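Local coordinates for protein B-agarase (Agarivorans gilvus, PDB 5Z6P) that hydrolyses agar as a glycoside hydrolase of family 50, a beta-agarase that probably acts on beta-galactosidic linkages of the polysaccharide, at residues F301-D306 / R753-M758; T437-Y442 / K492-D497; R483-V488 / K607-N612; V601-L606 / A634-V639. All coordinates share one frame; numbering follows the deposited sequence.

Contact 1. Residues F301-D306 / R753-M758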
loop_
_atom_site.group_PDB
_atom_site.type_symbol
_atom_site.label_atom_id
_atom_site.label_comp_id
_atom_site.label_asym_id
_atom_site.label_seq_id
_atom_site.Cartn_x
_atom_site.Cartn_y
_atom_site.Cartn_z
ATOM N N PHE A 301 -19.624 -0.774 12.385
ATOM C CA PHE A 301 -18.562 -1.385 11.632
ATOM C C PHE A 301 -18.140 -0.345 10.575
ATOM O O PHE A 301 -18.982 0.230 9.886
ATOM C CB PHE A 301 -19.028 -2.699 11.013
ATOM C CG PHE A 301 -17.923 -3.510 10.377
ATOM C CD1 PHE A 301 -17.189 -4.423 11.126
ATOM C CD2 PHE A 301 -17.640 -3.379 9.018
ATOM C CE1 PHE A 301 -16.187 -5.180 10.546
ATOM C CE2 PHE A 301 -16.638 -4.125 8.422
ATOM C CZ PHE A 301 -15.912 -5.033 9.179
ATOM N N ALA A 302 -16.843 -0.076 10.477
ATOM C CA ALA A 302 -16.360 1.061 9.672
ATOM C C ALA A 302 -15.959 0.678 8.254
ATOM O O ALA A 302 -14.985 -0.027 8.059
ATOM C CB ALA A 302 -15.178 1.741 10.370
ATOM N N THR A 303 -16.703 1.159 7.260
ATOM C CA THR A 303 -16.301 0.956 5.868
ATOM C C THR A 303 -16.236 2.305 5.163
ATOM O O THR A 303 -17.089 3.166 5.375
ATOM C CB THR A 303 -17.264 0.004 5.097
ATOM O OG1 THR A 303 -18.606 0.509 5.164
ATOM C CG2 THR A 303 -17.220 -1.408 5.696
ATOM N N GLY A 304 -15.215 2.488 4.336
ATOM C CA GLY A 304 -15.005 3.765 3.672
ATOM C C GLY A 304 -13.703 3.826 2.908
ATOM O O GLY A 304 -12.969 2.847 2.865
ATOM N N LEU A 305 -13.420 4.987 2.326
ATOM C CA LEU A 305 -12.273 5.166 1.442
ATOM C C LEU A 305 -11.264 6.164 2.008
ATOM O O LEU A 305 -11.626 7.096 2.711
ATOM C CB LEU A 305 -12.732 5.652 0.064
ATOM C CG LEU A 305 -13.967 4.968 -0.544
ATOM C CD1 LEU A 305 -14.334 5.614 -1.882
ATOM C CD2 LEU A 305 -13.737 3.478 -0.713
ATOM N N ASP A 306 -10.000 5.937 1.700
ATOM C CA ASP A 306 -8.941 6.843 2.075
ATOM C C ASP A 306 -8.744 7.949 1.031
ATOM O O ASP A 306 -9.195 7.828 -0.103
ATOM C CB ASP A 306 -7.635 6.078 2.252
ATOM C CG ASP A 306 -7.707 5.047 3.350
ATOM O OD1 ASP A 306 -8.397 5.269 4.373
ATOM O OD2 ASP A 306 -7.072 4.001 3.153
ATOM N N ARG A 753 -23.074 -4.306 -2.193
ATOM C CA ARG A 753 -23.282 -5.667 -1.709
ATOM C C ARG A 753 -22.647 -5.861 -0.327
ATOM O O ARG A 753 -23.296 -6.348 0.581
ATOM C CB ARG A 753 -22.735 -6.697 -2.704
ATOM C CG ARG A 753 -23.477 -6.708 -4.060
ATOM C CD ARG A 753 -23.149 -7.950 -4.861
ATOM N NE ARG A 753 -21.713 -8.089 -5.055
ATOM C CZ ARG A 753 -21.021 -7.502 -6.025
ATOM N NH1 ARG A 753 -21.641 -6.747 -6.926
ATOM N NH2 ARG A 753 -19.712 -7.679 -6.093
ATOM N N VAL A 754 -21.388 -5.459 -0.166
ATOM C CA VAL A 754 -20.751 -5.548 1.138
ATOM C C VAL A 754 -21.509 -4.767 2.221
ATOM O O VAL A 754 -21.848 -5.309 3.276
ATOM C CB VAL A 754 -19.307 -5.036 1.097
ATOM C CG1 VAL A 754 -18.753 -4.904 2.536
ATOM C CG2 VAL A 754 -18.426 -5.948 0.210
ATOM N N ASN A 755 -21.792 -3.507 1.931
ATOM C CA ASN A 755 -22.327 -2.593 2.920
ATOM C C ASN A 755 -23.766 -2.905 3.338
ATOM O O ASN A 755 -24.165 -2.587 4.452
ATOM C CB ASN A 755 -22.232 -1.160 2.399
ATOM C CG ASN A 755 -20.796 -0.621 2.419
ATOM O OD1 ASN A 755 -19.979 -1.034 3.235
ATOM N ND2 ASN A 755 -20.500 0.311 1.530
ATOM N N GLN A 756 -24.530 -3.536 2.448
ATOM C CA GLN A 756 -25.909 -3.890 2.760
ATOM C C GLN A 756 -25.975 -5.219 3.502
ATOM O O GLN A 756 -26.919 -5.472 4.240
ATOM C CB GLN A 756 -26.772 -3.953 1.492
ATOM C CG GLN A 756 -26.610 -5.233 0.688
ATOM C CD GLN A 756 -27.669 -5.411 -0.394
ATOM O OE1 GLN A 756 -28.759 -4.852 -0.298
ATOM N NE2 GLN A 756 -27.350 -6.199 -1.424
ATOM N N SER A 757 -24.968 -6.065 3.328
ATOM C CA SER A 757 -24.963 -7.360 3.992
ATOM C C SER A 757 -24.171 -7.417 5.315
ATOM O O SER A 757 -24.493 -8.212 6.181
ATOM C CB SER A 757 -24.436 -8.421 3.029
ATOM O OG SER A 757 -23.027 -8.485 3.045
ATOM N N MET A 758 -23.136 -6.590 5.460
ATOM C CA MET A 758 -22.188 -6.733 6.573
ATOM C C MET A 758 -22.813 -6.708 7.971
ATOM O O MET A 758 -22.451 -7.511 8.819
ATOM C CB MET A 758 -21.098 -5.643 6.512
ATOM C CG MET A 758 -21.620 -4.216 6.621
ATOM S SD MET A 758 -20.348 -2.971 6.319
ATOM C CE MET A 758 -21.251 -1.490 6.711
#
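The phenyl ring of Phe-301 and the side-chain amide of Asn-755 are the flat groups of this buried seam, and each receives one partner from the facing segment. Met-758 SD comes to the ring obliquely, 5.0 Å from the Phe-301 ring centroid and 66° off the ring normal, in a Met-aromatic contact whose nearest ring atom is CD2, at 3.8 Å from SD. At the amide, Thr-303 OG1 donates its proton to Asn-755 OD1 over 2.8 Å, standing above the carbonyl plane by 44°. The nitrogen of the same amide, ND2, is bonded to the backbone oxygen of Trp-428. With one partner at each end, the amide should have little freedom to flip, and its polar atoms are satisfied in a buried setting.

Thr-303 serves both kinds of interaction. While its hydroxyl gives its proton to Asn-755, its methyl turns to the methionine: the two side chains reach toward each other, Thr-303 CG2 lying 3.6 Å from Met-758 SD. The methionine turns its CG between the backbone N and the carbonyl carbon (chi1 61°) and runs extended from there, which carries the sulfur off the helix to reach threonine and phenylalanine together. Met-700 and Val-704 of helix 689-704 pack on Thr-303 and Phe-301 respectively, while Phe-430 touches both Thr-303 and Asn-755.

Strand 299-305 lies beside strand 709-714 in the sheet, and helix 745-762 lies outside it near the C terminus. Such packing of a helix on the outer side of a parallel strand is consistent with the (beta/alpha)8 barrel expected of family 50 agarases, here joining its early and late portions.

Contact 2. Residues T437-Y442 / K492-D497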
loop_
_atom_site.group_PDB
_atom_site.type_symbol
_atom_site.label_atom_id
_atom_site.label_comp_id
_atom_site.label_asym_id
_atom_site.label_seq_id
_atom_site.Cartn_x
_atom_site.Cartn_y
_atom_site.Cartn_z
ATOM N N THR A 437 -8.942 12.352 5.093
ATOM C CA THR A 437 -10.092 13.115 4.650
ATOM C C THR A 437 -9.808 14.602 4.895
ATOM O O THR A 437 -9.356 14.963 5.980
ATOM C CB THR A 437 -11.372 12.680 5.389
ATOM O OG1 THR A 437 -11.767 11.372 4.959
ATOM C CG2 THR A 437 -12.503 13.647 5.114
ATOM N N ALA A 438 -10.047 15.452 3.896
ATOM C CA ALA A 438 -9.842 16.899 4.053
ATOM C C ALA A 438 -10.667 17.431 5.212
ATOM O O ALA A 438 -11.821 17.081 5.354
ATOM C CB ALA A 438 -10.192 17.644 2.781
ATOM N N PRO A 439 -10.059 18.285 6.045
ATOM C CA PRO A 439 -10.695 18.809 7.253
ATOM C C PRO A 439 -11.940 19.624 6.929
ATOM O O PRO A 439 -12.744 19.865 7.819
ATOM C CB PRO A 439 -9.608 19.696 7.872
ATOM C CG PRO A 439 -8.350 19.262 7.248
ATOM C CD PRO A 439 -8.707 18.839 5.865
ATOM N N GLU A 440 -12.079 20.048 5.675
ATOM C CA GLU A 440 -13.308 20.673 5.228
ATOM C C GLU A 440 -14.521 19.751 5.375
ATOM O O GLU A 440 -15.647 20.226 5.409
ATOM C CB GLU A 440 -13.187 21.122 3.774
ATOM C CG GLU A 440 -12.398 22.409 3.567
ATOM C CD GLU A 440 -10.906 22.178 3.421
ATOM O OE1 GLU A 440 -10.452 21.026 3.521
ATOM O OE2 GLU A 440 -10.185 23.161 3.212
ATOM N N PHE A 441 -14.298 18.442 5.441
ATOM C CA PHE A 441 -15.397 17.483 5.554
ATOM C C PHE A 441 -15.807 17.251 7.001
ATOM O O PHE A 441 -16.844 16.643 7.270
ATOM C CB PHE A 441 -15.029 16.127 4.931
ATOM C CG PHE A 441 -15.076 16.094 3.435
ATOM C CD1 PHE A 441 -16.260 15.800 2.771
ATOM C CD2 PHE A 441 -13.937 16.326 2.684
ATOM C CE1 PHE A 441 -16.316 15.741 1.393
ATOM C CE2 PHE A 441 -13.987 16.269 1.294
ATOM C CZ PHE A 441 -15.187 15.975 0.661
ATOM N N TYR A 442 -14.988 17.734 7.933
ATOM C CA TYR A 442 -15.123 17.346 9.329
ATOM C C TYR A 442 -16.375 17.919 10.015
ATOM O O TYR A 442 -16.797 17.401 11.032
ATOM C CB TYR A 442 -13.879 17.747 10.124
ATOM C CG TYR A 442 -12.604 16.964 9.822
ATOM C CD1 TYR A 442 -12.586 15.912 8.907
ATOM C CD2 TYR A 442 -11.411 17.292 10.462
ATOM C CE1 TYR A 442 -11.430 15.231 8.637
ATOM C CE2 TYR A 442 -10.252 16.614 10.207
ATOM C CZ TYR A 442 -10.257 15.583 9.303
ATOM O OH TYR A 442 -9.084 14.921 9.069
ATOM N N LYS A 492 -7.198 18.645 17.182
ATOM C CA LYS A 492 -8.287 19.149 17.996
ATOM C C LYS A 492 -8.908 20.381 17.357
ATOM O O LYS A 492 -10.118 20.528 17.343
ATOM C CB LYS A 492 -7.817 19.474 19.402
ATOM C CG LYS A 492 -8.939 19.970 20.303
ATOM C CD LYS A 492 -8.404 20.385 21.641
ATOM C CE LYS A 492 -9.515 20.898 22.558
ATOM N NZ LYS A 492 -10.363 19.820 23.108
ATOM N N ASN A 493 -8.064 21.260 16.835
ATOM C CA ASN A 493 -8.520 22.439 16.120
ATOM C C ASN A 493 -9.312 22.060 14.851
ATOM O O ASN A 493 -10.216 22.779 14.434
ATOM C CB ASN A 493 -7.330 23.325 15.766
ATOM C CG ASN A 493 -7.740 24.734 15.408
ATOM O OD1 ASN A 493 -8.701 25.268 15.956
ATOM N ND2 ASN A 493 -7.003 25.351 14.496
ATOM N N GLU A 494 -8.978 20.921 14.260
ATOM C CA GLU A 494 -9.668 20.458 13.066
ATOM C C GLU A 494 -11.009 19.822 13.406
ATOM O O GLU A 494 -12.003 20.099 12.762
ATOM C CB GLU A 494 -8.814 19.447 12.293
ATOM C CG GLU A 494 -7.722 20.035 11.435
ATOM C CD GLU A 494 -6.704 18.979 11.009
ATOM O OE1 GLU A 494 -6.826 17.806 11.421
ATOM O OE2 GLU A 494 -5.772 19.317 10.274
ATOM N N ILE A 495 -11.042 18.959 14.413
ATOM C CA ILE A 495 -12.244 18.166 14.609
ATOM C C ILE A 495 -13.171 18.828 15.616
ATOM O O ILE A 495 -14.330 18.438 15.750
ATOM C CB ILE A 495 -11.914 16.702 15.048
ATOM C CG1 ILE A 495 -11.365 16.636 16.477
ATOM C CG2 ILE A 495 -11.005 16.007 14.010
ATOM C CD1 ILE A 495 -11.586 15.295 17.141
ATOM N N LYS A 496 -12.658 19.840 16.313
ATOM C CA LYS A 496 -13.447 20.598 17.280
ATOM C C LYS A 496 -14.295 19.702 18.193
ATOM O O LYS A 496 -15.479 19.966 18.391
ATOM C CB LYS A 496 -14.339 21.596 16.536
ATOM C CG LYS A 496 -13.540 22.596 15.702
ATOM C CD LYS A 496 -14.416 23.592 14.951
ATOM C CE LYS A 496 -13.573 24.576 14.126
ATOM N NZ LYS A 496 -12.717 23.870 13.121
ATOM N N ASP A 497 -13.687 18.631 18.702
ATOM C CA ASP A 497 -14.325 17.698 19.635
ATOM C C ASP A 497 -15.596 16.969 19.131
ATOM O O ASP A 497 -16.330 16.398 19.942
ATOM C CB ASP A 497 -14.669 18.436 20.945
ATOM C CG ASP A 497 -13.427 18.942 21.690
ATOM O OD1 ASP A 497 -12.397 19.184 21.046
ATOM O OD2 ASP A 497 -13.478 19.094 22.924
HETATM O O HOH W 1 -11.908 21.644 10.190
HETATM O O HOH W 2 -7.182 15.408 10.858
#
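Tyr-442 and Pro-439 set a 3-10 turn, in the link between helix 413-428 and strand 449-453, against the C-terminal end of helix 478-495. The contact thus joins a connecting loop to a helix of the probable (beta/alpha)8 barrel.

Van der Waals packing centres on the tyrosine. The backbone of Glu-494 meets the ring at its edge, with Glu-494 O near the ring plane and 3.7 Å from Tyr-442 CD2. Glu-494 CB touches Tyr-442 CE2 at 3.8 Å, and Ile-495 CG2 approaches CD2 of the same ring at 3.8 Å. One face of the ring belongs to its own turn: Pro-439 CA sits over the centre, 3.5 Å above the plane. Phe-449 also stacks with this ring. The carboxylate of Glu-494 is steeply inclined to the ring, by 71°, and its OE2 passes close to Pro-439 CG.

Charge pairing lies within segment 492-497, where Lys-492 NZ bridges to Asp-497 OD1 on the syn lone pair at 3.0 Å, tying the helix to the chain that follows it. Lys-496, which breaks the helix with positive phi, returns its NZ to Asn-493 O.

Direct hydrogen bonds between the segments are absent; water supplies the polar links. One water donates to both Pro-439 O and Glu-494 O, at 3.1 Å and 3.0 Å. A second lies unusually close to Glu-494 OE1, which leaves that leg doubtful, and accepts from Tyr-442 OH at 2.7 Å.

Contact 3. Residues R483-V488 / K607-N612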
loop_
_atom_site.group_PDB
_atom_site.type_symbol
_atom_site.label_atom_id
_atom_site.label_comp_id
_atom_site.label_asym_id
_atom_site.label_seq_id
_atom_site.Cartn_x
_atom_site.Cartn_y
_atom_site.Cartn_z
ATOM N N ARG A 483 6.325 17.649 20.324
ATOM C CA ARG A 483 5.865 17.585 18.939
ATOM C C ARG A 483 4.553 16.786 18.858
ATOM O O ARG A 483 3.670 17.120 18.071
ATOM C CB ARG A 483 6.937 16.983 18.023
ATOM C CG ARG A 483 8.228 17.821 17.893
ATOM C CD ARG A 483 7.945 19.267 17.532
ATOM N NE ARG A 483 7.048 19.350 16.388
ATOM C CZ ARG A 483 6.228 20.364 16.160
ATOM N NH1 ARG A 483 6.194 21.391 16.993
ATOM N NH2 ARG A 483 5.433 20.345 15.100
ATOM N N ALA A 484 4.427 15.747 19.679
ATOM C CA ALA A 484 3.178 14.982 19.734
ATOM C C ALA A 484 2.043 15.897 20.177
ATOM O O ALA A 484 0.965 15.845 19.609
ATOM C CB ALA A 484 3.295 13.775 20.669
ATOM N N ALA A 485 2.303 16.748 21.172
ATOM C CA ALA A 485 1.314 17.711 21.638
ATOM C C ALA A 485 0.856 18.659 20.537
ATOM O O ALA A 485 -0.327 18.935 20.418
ATOM C CB ALA A 485 1.864 18.520 22.806
ATOM N N ALA A 486 1.821 19.173 19.769
ATOM C CA ALA A 486 1.556 20.055 18.639
ATOM C C ALA A 486 0.649 19.380 17.613
ATOM O O ALA A 486 -0.274 19.979 17.093
ATOM C CB ALA A 486 2.857 20.473 17.986
ATOM N N THR A 487 0.943 18.129 17.326
ATOM C CA THR A 487 0.139 17.338 16.399
ATOM C C THR A 487 -1.287 17.233 16.923
ATOM O O THR A 487 -2.247 17.473 16.193
ATOM C CB THR A 487 0.732 15.935 16.207
ATOM O OG1 THR A 487 2.051 16.053 15.678
ATOM C CG2 THR A 487 -0.142 15.075 15.253
ATOM N N VAL A 488 -1.409 16.905 18.206
ATOM C CA VAL A 488 -2.714 16.736 18.820
ATOM C C VAL A 488 -3.501 18.049 18.804
ATOM O O VAL A 488 -4.696 18.053 18.514
ATOM C CB VAL A 488 -2.602 16.216 20.253
ATOM C CG1 VAL A 488 -3.992 16.159 20.914
ATOM C CG2 VAL A 488 -1.955 14.841 20.260
ATOM N N LYS A 607 -4.908 11.963 24.894
ATOM C CA LYS A 607 -5.954 11.952 25.916
ATOM C C LYS A 607 -5.998 13.248 26.718
ATOM O O LYS A 607 -7.045 13.575 27.253
ATOM C CB LYS A 607 -5.797 10.753 26.865
ATOM C CG LYS A 607 -5.944 9.369 26.203
ATOM C CD LYS A 607 -7.276 9.186 25.457
ATOM C CE LYS A 607 -7.392 7.798 24.810
ATOM N NZ LYS A 607 -8.723 7.559 24.152
ATOM N N LYS A 608 -4.896 14.005 26.771
ATOM C CA LYS A 608 -4.895 15.272 27.514
ATOM C C LYS A 608 -5.816 16.282 26.862
ATOM O O LYS A 608 -6.404 17.117 27.537
ATOM C CB LYS A 608 -3.489 15.896 27.611
ATOM C CG LYS A 608 -2.491 15.213 28.580
ATOM C CD LYS A 608 -1.110 15.881 28.480
ATOM C CE LYS A 608 -0.010 15.036 29.099
ATOM N NZ LYS A 608 1.277 15.775 29.181
ATOM N N GLN A 609 -5.918 16.219 25.538
ATOM C CA GLN A 609 -6.699 17.203 24.794
ATOM C C GLN A 609 -7.984 16.611 24.210
ATOM O O GLN A 609 -8.963 17.325 24.000
ATOM C CB GLN A 609 -5.855 17.808 23.677
ATOM C CG GLN A 609 -4.530 18.403 24.146
ATOM C CD GLN A 609 -3.843 19.172 23.044
ATOM O OE1 GLN A 609 -4.458 20.020 22.388
ATOM N NE2 GLN A 609 -2.566 18.875 22.821
ATOM N N LEU A 610 -7.975 15.308 23.963
ATOM C CA LEU A 610 -9.122 14.648 23.343
ATOM C C LEU A 610 -9.453 13.340 24.048
ATOM O O LEU A 610 -9.381 12.276 23.446
ATOM C CB LEU A 610 -8.852 14.394 21.851
ATOM C CG LEU A 610 -8.724 15.640 20.982
ATOM C CD1 LEU A 610 -8.158 15.314 19.592
ATOM C CD2 LEU A 610 -10.079 16.317 20.862
ATOM N N PRO A 611 -9.829 13.425 25.331
ATOM C CA PRO A 611 -9.922 12.242 26.181
ATOM C C PRO A 611 -11.030 11.276 25.772
ATOM O O PRO A 611 -11.033 10.153 26.246
ATOM C CB PRO A 611 -10.202 12.833 27.573
ATOM C CG PRO A 611 -10.881 14.111 27.308
ATOM C CD PRO A 611 -10.297 14.638 26.022
ATOM N N ASN A 612 -11.931 11.705 24.900
ATOM C CA ASN A 612 -13.117 10.923 24.548
ATOM C C ASN A 612 -13.007 10.198 23.206
ATOM O O ASN A 612 -13.902 9.454 22.819
ATOM C CB ASN A 612 -14.341 11.837 24.512
ATOM C CG ASN A 612 -14.651 12.441 25.854
ATOM O OD1 ASN A 612 -14.767 11.733 26.841
ATOM N ND2 ASN A 612 -14.768 13.756 25.900
#
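Gln-609, near the C-terminal end of helix 581-609, lays its side chain across Val-488 and sends its amide on to the backbone of Ala-485. The chain starts with CG anti to the carbonyl carbon (chi1 -54°) and stays extended, so that successive atoms graze one methyl: Gln-609 CB and CD both lie 3.7 Å from Val-488 CG1, and NE2 follows at 3.6 Å. Beyond the methyl, Gln-609 NE2 donates to Ala-485 O at 3.3 Å. The bond is noticeably bent, with an angle of 141° at the hydrogen, and the nitrogen is tilted from the carbonyl plane of Ala-485. The other end of the amide is held more strongly by Ser-489, whose OG has both Gln-609 OE1 and Ala-485 O as acceptors within reach of its one proton. This serine, one turn on from Ala-485, can therefore help to orient the glutamine.

The helix carrying Ala-485 and Val-488 runs from 478 to 495, and the pairing brings two outer helices of the probable (beta/alpha)8 barrel side by side. Val-488 is wedged between them; Glu-605 and Leu-606, one turn back along helix 581-609, also touch it.

Leu-610 follows in the loop, its side chain turned toward the facing helix. Leu-610 CD1 only grazes Val-488 CG1, at 4.5 Å; the leucine also touches Val-491 and Ile-495 further along helix 478-495, and Ile-504 of strand 501-506.

Contact 4. Residues V601-L606 / A634-V639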
loop_
_atom_site.group_PDB
_atom_site.type_symbol
_atom_site.label_atom_id
_atom_site.label_comp_id
_atom_site.label_asym_id
_atom_site.label_seq_id
_atom_site.Cartn_x
_atom_site.Cartn_y
_atom_site.Cartn_z
ATOM N N VAL A 601 3.527 7.744 24.939
ATOM C CA VAL A 601 3.596 9.202 24.863
ATOM C C VAL A 601 2.478 9.739 23.960
ATOM O O VAL A 601 1.766 10.667 24.340
ATOM C CB VAL A 601 4.972 9.700 24.360
ATOM C CG1 VAL A 601 4.925 11.172 24.089
ATOM C CG2 VAL A 601 6.078 9.379 25.392
ATOM N N VAL A 602 2.301 9.127 22.793
ATOM C CA VAL A 602 1.236 9.537 21.884
ATOM C C VAL A 602 -0.133 9.384 22.551
ATOM O O VAL A 602 -0.920 10.301 22.519
ATOM C CB VAL A 602 1.241 8.744 20.563
ATOM C CG1 VAL A 602 0.002 9.111 19.721
ATOM C CG2 VAL A 602 2.529 8.998 19.771
ATOM N N LYS A 603 -0.405 8.235 23.158
ATOM C CA LYS A 603 -1.680 8.046 23.869
ATOM C C LYS A 603 -1.912 9.181 24.874
ATOM O O LYS A 603 -2.980 9.796 24.912
ATOM C CB LYS A 603 -1.710 6.685 24.585
ATOM C CG LYS A 603 -3.015 6.361 25.283
ATOM C CD LYS A 603 -2.825 5.281 26.334
ATOM C CE LYS A 603 -4.131 4.943 27.063
ATOM N NZ LYS A 603 -4.728 3.638 26.628
ATOM N N GLN A 604 -0.891 9.471 25.674
ATOM C CA GLN A 604 -1.035 10.457 26.747
ATOM C C GLN A 604 -1.362 11.842 26.213
ATOM O O GLN A 604 -2.253 12.506 26.720
ATOM C CB GLN A 604 0.228 10.511 27.611
ATOM C CG GLN A 604 0.305 9.354 28.582
ATOM C CD GLN A 604 1.530 9.392 29.443
ATOM O OE1 GLN A 604 2.507 10.048 29.113
ATOM N NE2 GLN A 604 1.492 8.665 30.559
ATOM N N GLU A 605 -0.631 12.271 25.195
ATOM C CA GLU A 605 -0.844 13.591 24.632
ATOM C C GLU A 605 -2.214 13.658 23.960
ATOM O O GLU A 605 -2.889 14.674 24.051
ATOM C CB GLU A 605 0.272 13.953 23.645
ATOM C CG GLU A 605 1.626 14.093 24.316
ATOM C CD GLU A 605 1.606 15.095 25.450
ATOM O OE1 GLU A 605 1.101 16.208 25.250
ATOM O OE2 GLU A 605 2.076 14.769 26.542
ATOM N N LEU A 606 -2.633 12.576 23.304
ATOM C CA LEU A 606 -3.976 12.551 22.720
ATOM C C LEU A 606 -5.039 12.712 23.811
ATOM O O LEU A 606 -5.939 13.513 23.680
ATOM C CB LEU A 606 -4.225 11.260 21.929
ATOM C CG LEU A 606 -3.806 11.378 20.463
ATOM C CD1 LEU A 606 -3.872 10.047 19.765
ATOM C CD2 LEU A 606 -4.674 12.384 19.748
ATOM N N ALA A 634 -0.676 -2.683 21.575
ATOM C CA ALA A 634 -1.791 -3.224 22.330
ATOM C C ALA A 634 -1.885 -2.654 23.772
ATOM O O ALA A 634 -2.965 -2.605 24.330
ATOM C CB ALA A 634 -1.702 -4.764 22.349
ATOM N N LYS A 635 -0.769 -2.175 24.338
ATOM C CA LYS A 635 -0.750 -1.630 25.709
ATOM C C LYS A 635 -1.449 -0.288 25.796
ATOM O O LYS A 635 -1.898 0.107 26.862
ATOM C CB LYS A 635 0.688 -1.446 26.234
ATOM C CG LYS A 635 1.541 -2.689 26.213
ATOM C CD LYS A 635 2.939 -2.433 26.774
ATOM C CE LYS A 635 3.788 -3.684 26.653
ATOM N NZ LYS A 635 5.204 -3.407 26.976
ATOM N N HIS A 636 -1.506 0.431 24.679
ATOM C CA HIS A 636 -1.878 1.835 24.739
ATOM C C HIS A 636 -2.946 2.288 23.725
ATOM O O HIS A 636 -3.696 3.193 24.019
ATOM C CB HIS A 636 -0.614 2.711 24.590
ATOM C CG HIS A 636 0.406 2.479 25.663
ATOM N ND1 HIS A 636 0.247 2.938 26.957
ATOM C CD2 HIS A 636 1.593 1.819 25.653
ATOM C CE1 HIS A 636 1.276 2.557 27.688
ATOM N NE2 HIS A 636 2.107 1.878 26.923
ATOM N N VAL A 637 -3.021 1.677 22.547
ATOM C CA VAL A 637 -4.024 2.119 21.590
ATOM C C VAL A 637 -5.412 1.613 21.967
ATOM O O VAL A 637 -5.561 0.682 22.752
ATOM C CB VAL A 637 -3.692 1.672 20.146
ATOM C CG1 VAL A 637 -2.274 2.111 19.770
ATOM C CG2 VAL A 637 -3.870 0.185 19.985
ATOM N N ASP A 638 -6.432 2.250 21.410
ATOM C CA ASP A 638 -7.779 1.776 21.571
ATOM C C ASP A 638 -8.098 0.723 20.493
ATOM O O ASP A 638 -8.792 -0.269 20.755
ATOM C CB ASP A 638 -8.742 2.947 21.512
ATOM C CG ASP A 638 -8.559 3.911 22.676
ATOM O OD1 ASP A 638 -8.575 3.476 23.837
ATOM O OD2 ASP A 638 -8.404 5.105 22.429
ATOM N N VAL A 639 -7.580 0.952 19.288
ATOM C CA VAL A 639 -7.738 0.032 18.176
ATOM C C VAL A 639 -6.396 -0.116 17.507
ATOM O O VAL A 639 -5.720 0.888 17.270
ATOM C CB VAL A 639 -8.766 0.529 17.131
ATOM C CG1 VAL A 639 -8.872 -0.462 15.968
ATOM C CG2 VAL A 639 -10.105 0.769 17.752
HETATM O O HOH W 3 -5.052 1.214 27.121
#
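Lys-603 leaves its helix with CG anti to the backbone N (chi1 -177°), stays extended through CE, and bends at the last torsion (chi4 105°), a turn away from staggered geometry that brings NZ onto His-636 O. The histidine, for its part, holds CG anti to its own carbonyl carbon, which points the ring away from the carbonyl group that Lys-603 NZ meets. In fold terms, a lysine on helix 581-609 spans to the loop between helix 627-634 and strand 640-643, at the surface of what is probably a (beta/alpha)8 barrel.

The ammonium donates to His-636 O at 2.8 Å, tilted 29° from the carbonyl plane. The methylenes accompany it: Lys-603 CD lies 3.2 Å from that oxygen and 3.8 Å from His-636 CB. The two side chains meet at about a right angle, and CD stands at the edge of the imidazole, in its plane, 3.9 Å from His-636 ND1. Phe-599 and Arg-600, from the preceding turn of the helix, also pack on the histidine.

Opposite charge is near but not in contact, Asp-638 OD1 lying 4.8 Å from Lys-603 NZ, where it may have a longer-range effect on the ammonium. The carboxylate's salt-bridge partner is Lys-607 NZ, at OD2, which also bonds the backbone N of Tyr-615 and joins the loop to strand 614-615. A water lies so close to Lys-603 NZ that this bond is doubtful; the same water donates weakly to Lys-635 O at 3.4 Å.

From the N terminus, contact 1 opens first, at strand 299-305, and closes last, on helix 745-762, so its long loop encloses the other three. Contact 2 opens at 437-442, but before it closes at 492-497 contact 3 has begun at 483-488 on the same helix, 478-495; the two therefore cross. Contact 3 ends at 607-612, after contact 4 has opened at 601-606 on helix 581-609, so these cross too, whereas contacts 2 and 4 follow in series. Shared helices bring neighbours together: Lys-492 NZ probably bonds Gln-609 O, linking contacts 2 and 3, and Lys-607 bridges to Asp-638 between contacts 3 and 4.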